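Local coordinates for cell division control protein 4 (Saccharomyces cerevisiae, PDB 3V7D), which serves as the F-box, substrate-recognition subunit of an SCF ubiquitin ligase, binding phosphorylated proteins such as SIC1 and directing their ubiquitination for degradation by the proteasome, at residues L358-K363 with W377-Y382; F364-A369 with T397-S402; R384-H389 with Y417-G422. The protein carries 1 engineered substitution. All blocks are in the same frame, centred on the assembly; numbering follows the deposited sequence.

Interaction 1 (L358-K363 with W377-Y382); sequences LRLSDK and WDANDY
K363 and A379 meet through their backbones: A379 N donates to K363 O over 2.8 Å. The methyl of A379 points at the other turn. Its CB lies 3.4 Å from K363 C, a fit in which a small apolar side chain lets the two backbones come close. L360 brings CD1 to within 3.8 Å of A379 CB with its CG anti to the backbone N (chi1 -176°). A water donates to both K363 O and D378 OD1, linking the two turns indirectly. The other oxygen, D378 OD2, holds the turn itself, accepting from D381 N at 3.0 Å on its anti lone pair and from N380 N at 2.9 Å from above the carboxylate plane. An alanine in place of D378 would probably leave the N380 and D381 amides without this acceptor and the water with K363 O alone of the two, so that the turn is less firmly set. Further out, S361 OG and K363 N bond to D403, while W377 NE1 bonds to S367. W377-D378, whose aspartate opens an Asx turn, ends strand 373-378 and is the signature dipeptide of a WD repeat, here WD 6 of a beta-propeller.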
# COMPACT_ATOMS: atom_id res chain seq x y z
N LEU B 358 8.80 14.06 -3.44
CA LEU B 358 7.41 13.70 -3.15
C LEU B 358 7.18 12.23 -3.39
O LEU B 358 7.70 11.67 -4.36
CB LEU B 358 6.45 14.48 -4.06
CG LEU B 358 6.33 15.98 -3.92
CD1 LEU B 358 5.38 16.52 -4.99
CD2 LEU B 358 5.85 16.35 -2.52
N ARG B 359 6.40 11.60 -2.52
CA ARG B 359 5.96 10.23 -2.73
C ARG B 359 4.51 10.10 -2.31
O ARG B 359 4.06 10.79 -1.40
CB ARG B 359 6.82 9.24 -1.94
CG ARG B 359 8.26 9.15 -2.40
CD ARG B 359 8.44 8.09 -3.45
NE ARG B 359 9.85 7.95 -3.83
CZ ARG B 359 10.26 7.27 -4.89
NH1 ARG B 359 9.37 6.67 -5.68
NH2 ARG B 359 11.55 7.19 -5.17
N LEU B 360 3.78 9.22 -2.98
CA LEU B 360 2.38 8.98 -2.64
C LEU B 360 2.16 7.49 -2.41
O LEU B 360 2.36 6.68 -3.31
CB LEU B 360 1.47 9.48 -3.76
CG LEU B 360 -0.04 9.40 -3.54
CD1 LEU B 360 -0.46 10.19 -2.31
CD2 LEU B 360 -0.79 9.90 -4.78
N SER B 361 1.79 7.14 -1.18
CA SER B 361 1.34 5.78 -0.89
C SER B 361 -0.17 5.82 -0.81
O SER B 361 -0.77 6.88 -0.95
CB SER B 361 1.93 5.28 0.43
OG SER B 361 1.31 5.91 1.54
N ASP B 362 -0.79 4.66 -0.58
CA ASP B 362 -2.25 4.58 -0.52
C ASP B 362 -2.86 5.56 0.49
O ASP B 362 -3.92 6.13 0.23
CB ASP B 362 -2.71 3.16 -0.19
CG ASP B 362 -2.57 2.21 -1.37
OD1 ASP B 362 -2.72 2.67 -2.53
OD2 ASP B 362 -2.31 1.01 -1.15
N LYS B 363 -2.20 5.78 1.62
CA LYS B 363 -2.76 6.65 2.65
C LYS B 363 -1.96 7.93 2.95
O LYS B 363 -2.48 8.85 3.57
CB LYS B 363 -3.04 5.87 3.94
CG LYS B 363 -1.81 5.45 4.69
CD LYS B 363 -2.16 4.51 5.85
CE LYS B 363 -2.91 5.23 6.96
NZ LYS B 363 -3.02 4.39 8.20
N TRP B 377 1.42 13.66 5.02
CA TRP B 377 0.07 14.21 4.94
C TRP B 377 -0.89 13.11 4.51
O TRP B 377 -0.52 12.23 3.73
CB TRP B 377 0.02 15.34 3.93
CG TRP B 377 1.21 16.24 3.92
CD1 TRP B 377 2.41 16.01 3.30
CD2 TRP B 377 1.32 17.54 4.52
NE1 TRP B 377 3.25 17.08 3.49
CE2 TRP B 377 2.61 18.03 4.24
CE3 TRP B 377 0.45 18.33 5.28
CZ2 TRP B 377 3.05 19.27 4.69
CZ3 TRP B 377 0.89 19.56 5.72
CH2 TRP B 377 2.18 20.02 5.43
N ASP B 378 -2.11 13.17 5.02
CA ASP B 378 -3.14 12.22 4.61
C ASP B 378 -3.33 12.33 3.11
O ASP B 378 -3.46 13.43 2.57
CB ASP B 378 -4.44 12.51 5.34
CG ASP B 378 -5.50 11.48 5.06
OD1 ASP B 378 -5.56 10.48 5.79
OD2 ASP B 378 -6.27 11.67 4.09
N ALA B 379 -3.34 11.20 2.42
CA ALA B 379 -3.38 11.22 0.96
C ALA B 379 -4.69 11.76 0.40
O ALA B 379 -4.78 12.08 -0.78
CB ALA B 379 -3.09 9.83 0.39
N ASN B 380 -5.71 11.86 1.25
CA ASN B 380 -7.01 12.31 0.77
C ASN B 380 -7.38 13.73 1.20
O ASN B 380 -7.82 14.52 0.37
CB ASN B 380 -8.12 11.32 1.18
CG ASN B 380 -9.43 11.60 0.47
OD1 ASN B 380 -9.45 12.06 -0.68
ND2 ASN B 380 -10.54 11.33 1.14
N ASP B 381 -7.20 14.05 2.48
CA ASP B 381 -7.54 15.39 2.98
C ASP B 381 -6.33 16.22 3.43
O ASP B 381 -6.49 17.36 3.87
CB ASP B 381 -8.62 15.33 4.07
CG ASP B 381 -8.18 14.55 5.31
OD1 ASP B 381 -6.98 14.53 5.64
OD2 ASP B 381 -9.06 13.96 5.97
N TYR B 382 -5.14 15.64 3.34
CA TYR B 382 -3.88 16.36 3.61
C TYR B 382 -3.73 16.91 5.02
O TYR B 382 -2.96 17.84 5.25
CB TYR B 382 -3.64 17.44 2.55
CG TYR B 382 -3.86 16.91 1.16
CD1 TYR B 382 -2.91 16.08 0.55
CD2 TYR B 382 -5.02 17.19 0.46
CE1 TYR B 382 -3.12 15.58 -0.72
CE2 TYR B 382 -5.24 16.68 -0.81
CZ TYR B 382 -4.28 15.88 -1.39
OH TYR B 382 -4.50 15.38 -2.65
O HOH W 1 -3.58 8.95 6.21

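Interaction 2 (F364-A369 with T397-S402); sequences FLVSAA and TTFYVS
V366 and F399 make the closest side-chain meeting between two antiparallel strands that face each other from separate sheets, their axes 8.4 Å apart at 164°, with no hydrogen bond joining them. The CB of F399 points to the facing strand, and with CG between the backbone N and the carbonyl carbon (chi1 78°) the ring lies against V366 and A368. F399 CE2 meets V366 CG1 at 3.5 Å. V366 O lies near the ring plane, 3.5 Å from F399 CZ. On the other side of the ring, F399 CD1 comes to 3.6 Å from A368 CB, and a bare methyl suits this spot, since it leaves room for the phenyl group. Valine's two branches serve different partners: V366 places CG1 anti to the backbone N, against F399, and turns CG2 to V401 CG1, 3.8 Å away. Where strand 364-369 begins, S402 O, just past the other strand, sits near the plane of the F364 ring, 4.2 Å from F364 CD2. The contact thus joins the second strand of one propeller blade to the first strand of the next. F399 also touches L357 and R359 of strand 355-360, V366 and A368 reach I374 of strand 373-378, and F364 makes an edge-to-face pair with F386 of strand 384-389.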
# COMPACT_ATOMS: atom_id res chain seq x y z
N PHE B 364 -0.71 7.99 2.49
CA PHE B 364 0.14 9.14 2.81
C PHE B 364 0.69 9.85 1.57
O PHE B 364 1.23 9.20 0.67
CB PHE B 364 1.34 8.71 3.66
CG PHE B 364 0.99 8.10 4.97
CD1 PHE B 364 0.19 8.78 5.88
CD2 PHE B 364 1.49 6.86 5.33
CE1 PHE B 364 -0.12 8.21 7.11
CE2 PHE B 364 1.19 6.28 6.55
CZ PHE B 364 0.38 6.97 7.45
N LEU B 365 0.56 11.17 1.53
CA LEU B 365 1.42 11.98 0.68
C LEU B 365 2.62 12.32 1.54
O LEU B 365 2.46 12.78 2.67
CB LEU B 365 0.73 13.26 0.22
CG LEU B 365 1.63 14.27 -0.51
CD1 LEU B 365 2.13 13.72 -1.84
CD2 LEU B 365 0.92 15.61 -0.71
N VAL B 366 3.82 12.06 1.03
CA VAL B 366 5.03 12.33 1.82
C VAL B 366 5.96 13.29 1.10
O VAL B 366 6.21 13.15 -0.10
CB VAL B 366 5.78 11.04 2.17
CG1 VAL B 366 6.89 11.33 3.19
CG2 VAL B 366 4.82 10.00 2.72
N SER B 367 6.48 14.27 1.83
CA SER B 367 7.35 15.29 1.26
C SER B 367 8.61 15.47 2.10
O SER B 367 8.59 15.34 3.33
CB SER B 367 6.61 16.61 1.14
OG SER B 367 6.18 17.05 2.43
N ALA B 368 9.71 15.79 1.42
CA ALA B 368 11.00 15.93 2.07
C ALA B 368 11.71 17.17 1.53
O ALA B 368 11.65 17.45 0.33
CB ALA B 368 11.84 14.68 1.86
N ALA B 369 12.40 17.89 2.41
CA ALA B 369 12.95 19.19 2.05
C ALA B 369 14.45 19.29 2.32
O ALA B 369 15.03 18.43 2.97
CB ALA B 369 12.20 20.30 2.79
N THR B 397 18.32 13.66 0.71
CA THR B 397 18.71 13.33 -0.66
C THR B 397 17.76 12.32 -1.28
O THR B 397 17.53 12.33 -2.49
CB THR B 397 20.15 12.78 -0.71
OG1 THR B 397 20.28 11.72 0.24
CG2 THR B 397 21.15 13.86 -0.37
N THR B 398 17.19 11.45 -0.45
CA THR B 398 16.28 10.42 -0.94
C THR B 398 15.44 9.84 0.19
O THR B 398 15.85 9.83 1.35
CB THR B 398 17.05 9.27 -1.65
OG1 THR B 398 16.11 8.33 -2.20
CG2 THR B 398 17.96 8.53 -0.68
N PHE B 399 14.25 9.36 -0.16
CA PHE B 399 13.46 8.56 0.77
C PHE B 399 12.51 7.67 -0.01
O PHE B 399 12.25 7.90 -1.18
CB PHE B 399 12.68 9.44 1.76
CG PHE B 399 11.43 10.06 1.19
CD1 PHE B 399 11.48 11.31 0.58
CD2 PHE B 399 10.20 9.42 1.27
CE1 PHE B 399 10.33 11.90 0.07
CE2 PHE B 399 9.06 9.99 0.76
CZ PHE B 399 9.12 11.23 0.16
N TYR B 400 12.00 6.64 0.66
CA TYR B 400 10.99 5.79 0.06
C TYR B 400 10.00 5.44 1.14
O TYR B 400 10.34 5.46 2.32
CB TYR B 400 11.60 4.53 -0.54
CG TYR B 400 10.75 3.91 -1.63
CD1 TYR B 400 10.84 4.35 -2.95
CD2 TYR B 400 9.86 2.87 -1.35
CE1 TYR B 400 10.07 3.79 -3.95
CE2 TYR B 400 9.08 2.30 -2.35
CZ TYR B 400 9.19 2.76 -3.64
OH TYR B 400 8.43 2.20 -4.64
N VAL B 401 8.76 5.14 0.75
CA VAL B 401 7.71 5.01 1.74
C VAL B 401 6.59 4.06 1.34
O VAL B 401 6.26 3.92 0.15
CB VAL B 401 7.13 6.39 2.10
CG1 VAL B 401 6.24 6.91 0.96
CG2 VAL B 401 6.36 6.35 3.41
N SER B 402 6.03 3.39 2.34
CA SER B 402 4.80 2.63 2.18
C SER B 402 3.88 3.09 3.31
O SER B 402 4.22 4.00 4.06
CB SER B 402 5.06 1.14 2.31
OG SER B 402 5.43 0.81 3.64

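Interaction 3 (R384-H389 with Y417-G422); sequences RKFSYH and YNLRSG
The rings of Y388 and Y417 lie obliquely over one another, centroids 4.2 Å apart and planes at 31°, with Y417 CD2 over one face of Y388 toward its rim. G422 O lies in plane at the edge of the Y388 ring. F386, its CG between the backbone N and the carbonyl carbon (chi1 58°), presents a face to L419, whose CD2 stands 3.9 Å from the ring centroid in a CH-pi contact. These residues fill the seam between two blades of the WD-repeat beta-propeller: the outermost strand 384-389 of one sheet packs on the end of strand 413-418 in the next. Branched L419 suits its place because both methyls bear on F386, CD1 at 3.9 Å from F386 CE2, and CD2 alone of the two also reaches Y388 CE2 at 4.0 Å. Tyrosine adds to this apolar packing a polar tip, Y388 OH giving a weak hydrogen bond to G422 O. With phi at 78°, G422 takes a backbone shape easiest for a residue without a side chain. N418 OD1 shapes the turn leading there, accepting from R420 N in the carbonyl plane and from S421 N above it, an Asx turn, and R420 runs on to a salt bridge with E63. At the far end of the tyrosine pair a water donates to H389 O and lies 2.9 Å from Y417 OH.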
# COMPACT_ATOMS: atom_id res chain seq x y z
N ARG B 384 -2.25 16.59 8.79
CA ARG B 384 -0.90 16.21 9.18
C ARG B 384 -0.87 14.86 9.88
O ARG B 384 -1.53 14.67 10.90
CB ARG B 384 -0.30 17.30 10.08
CG ARG B 384 -0.08 18.62 9.35
CD ARG B 384 0.40 19.72 10.29
NE ARG B 384 0.59 20.98 9.57
CZ ARG B 384 1.76 21.41 9.12
NH1 ARG B 384 2.86 20.69 9.31
NH2 ARG B 384 1.84 22.57 8.47
N LYS B 385 -0.10 13.92 9.34
CA LYS B 385 -0.04 12.58 9.91
C LYS B 385 1.26 12.31 10.64
O LYS B 385 1.26 11.71 11.71
CB LYS B 385 -0.26 11.52 8.83
CG LYS B 385 -1.50 11.75 7.99
CD LYS B 385 -2.74 11.86 8.86
CE LYS B 385 -3.09 10.53 9.49
NZ LYS B 385 -4.48 10.55 10.03
N PHE B 386 2.37 12.76 10.07
CA PHE B 386 3.66 12.62 10.74
C PHE B 386 4.68 13.68 10.34
O PHE B 386 4.54 14.35 9.32
CB PHE B 386 4.24 11.20 10.59
CG PHE B 386 4.44 10.74 9.16
CD1 PHE B 386 5.56 11.13 8.44
CD2 PHE B 386 3.54 9.88 8.56
CE1 PHE B 386 5.76 10.69 7.14
CE2 PHE B 386 3.73 9.44 7.26
CZ PHE B 386 4.84 9.85 6.55
N SER B 387 5.70 13.82 11.17
CA SER B 387 6.73 14.83 10.96
C SER B 387 8.07 14.29 11.46
O SER B 387 8.17 13.82 12.60
CB SER B 387 6.37 16.11 11.72
OG SER B 387 7.40 17.07 11.62
N TYR B 388 9.08 14.34 10.60
CA TYR B 388 10.41 13.88 10.99
C TYR B 388 11.49 14.85 10.55
O TYR B 388 11.29 15.66 9.65
CB TYR B 388 10.71 12.49 10.41
CG TYR B 388 9.80 11.40 10.93
CD1 TYR B 388 9.93 10.91 12.22
CD2 TYR B 388 8.81 10.85 10.12
CE1 TYR B 388 9.10 9.91 12.70
CE2 TYR B 388 7.98 9.86 10.58
CZ TYR B 388 8.12 9.39 11.87
OH TYR B 388 7.29 8.39 12.32
N HIS B 389 12.65 14.77 11.21
CA HIS B 389 13.77 15.63 10.88
C HIS B 389 15.09 14.91 11.15
O HIS B 389 15.32 14.39 12.24
CB HIS B 389 13.71 16.91 11.73
CG HIS B 389 14.08 18.15 10.98
ND1 HIS B 389 13.17 19.13 10.67
CD2 HIS B 389 15.27 18.56 10.47
CE1 HIS B 389 13.78 20.10 10.01
NE2 HIS B 389 15.05 19.78 9.88
N TYR B 417 11.81 4.32 9.75
CA TYR B 417 10.76 4.70 10.71
C TYR B 417 9.52 3.80 10.64
O TYR B 417 9.03 3.47 9.56
CB TYR B 417 10.31 6.14 10.49
CG TYR B 417 11.40 7.19 10.53
CD1 TYR B 417 12.09 7.54 9.37
CD2 TYR B 417 11.72 7.85 11.71
CE1 TYR B 417 13.08 8.51 9.39
CE2 TYR B 417 12.71 8.82 11.74
CZ TYR B 417 13.38 9.15 10.58
OH TYR B 417 14.36 10.12 10.62
N ASN B 418 9.02 3.43 11.81
CA ASN B 418 7.72 2.77 11.95
C ASN B 418 6.63 3.83 11.89
O ASN B 418 6.48 4.62 12.82
CB ASN B 418 7.66 2.04 13.29
CG ASN B 418 6.36 1.27 13.51
OD1 ASN B 418 5.30 1.63 12.98
ND2 ASN B 418 6.43 0.22 14.31
N LEU B 419 5.86 3.85 10.80
CA LEU B 419 4.83 4.87 10.62
C LEU B 419 3.59 4.66 11.49
O LEU B 419 2.80 5.58 11.67
CB LEU B 419 4.44 5.00 9.15
CG LEU B 419 5.53 5.53 8.22
CD1 LEU B 419 4.97 5.78 6.83
CD2 LEU B 419 6.18 6.79 8.79
N ARG B 420 3.41 3.45 12.02
CA ARG B 420 2.30 3.20 12.94
C ARG B 420 2.56 3.79 14.32
O ARG B 420 1.72 4.50 14.86
CB ARG B 420 2.02 1.70 13.07
CG ARG B 420 1.53 1.06 11.79
CD ARG B 420 1.04 -0.35 12.05
NE ARG B 420 0.82 -1.06 10.80
CZ ARG B 420 0.43 -2.33 10.73
NH1 ARG B 420 0.21 -3.02 11.84
NH2 ARG B 420 0.26 -2.90 9.54
N SER B 421 3.73 3.49 14.88
CA SER B 421 4.09 3.96 16.21
C SER B 421 4.74 5.33 16.14
O SER B 421 4.88 6.02 17.15
CB SER B 421 5.06 2.98 16.86
OG SER B 421 6.33 3.05 16.21
N GLY B 422 5.17 5.71 14.94
CA GLY B 422 5.84 6.98 14.73
C GLY B 422 7.29 6.97 15.18
O GLY B 422 7.96 8.00 15.19
O HOH W 2 15.02 11.44 13.08

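The three contacts lie close together in the WD40 propeller. The centres of interactions 1 and 2 are about 10 Å apart, those of interactions 2 and 3 about 11 Å, and those of interactions 1 and 3 about 13 Å. Interaction 1 stays within one blade, the sheet of strands 355-360, 364-369, 373-378 and 384-389. Interactions 2 and 3 both bridge that blade to the next, of strands 396-401, 405-410, 413-418 and 424-426. Along the chain, interaction 1 closes before interaction 3 opens, while interaction 2 interleaves with each. They also touch directly: R359 packs on F399, and L419 on V401. Interactions 2 and 3 thus join neighbouring blades of the domain that holds the bound peptide, while interaction 1 ties together turns of one.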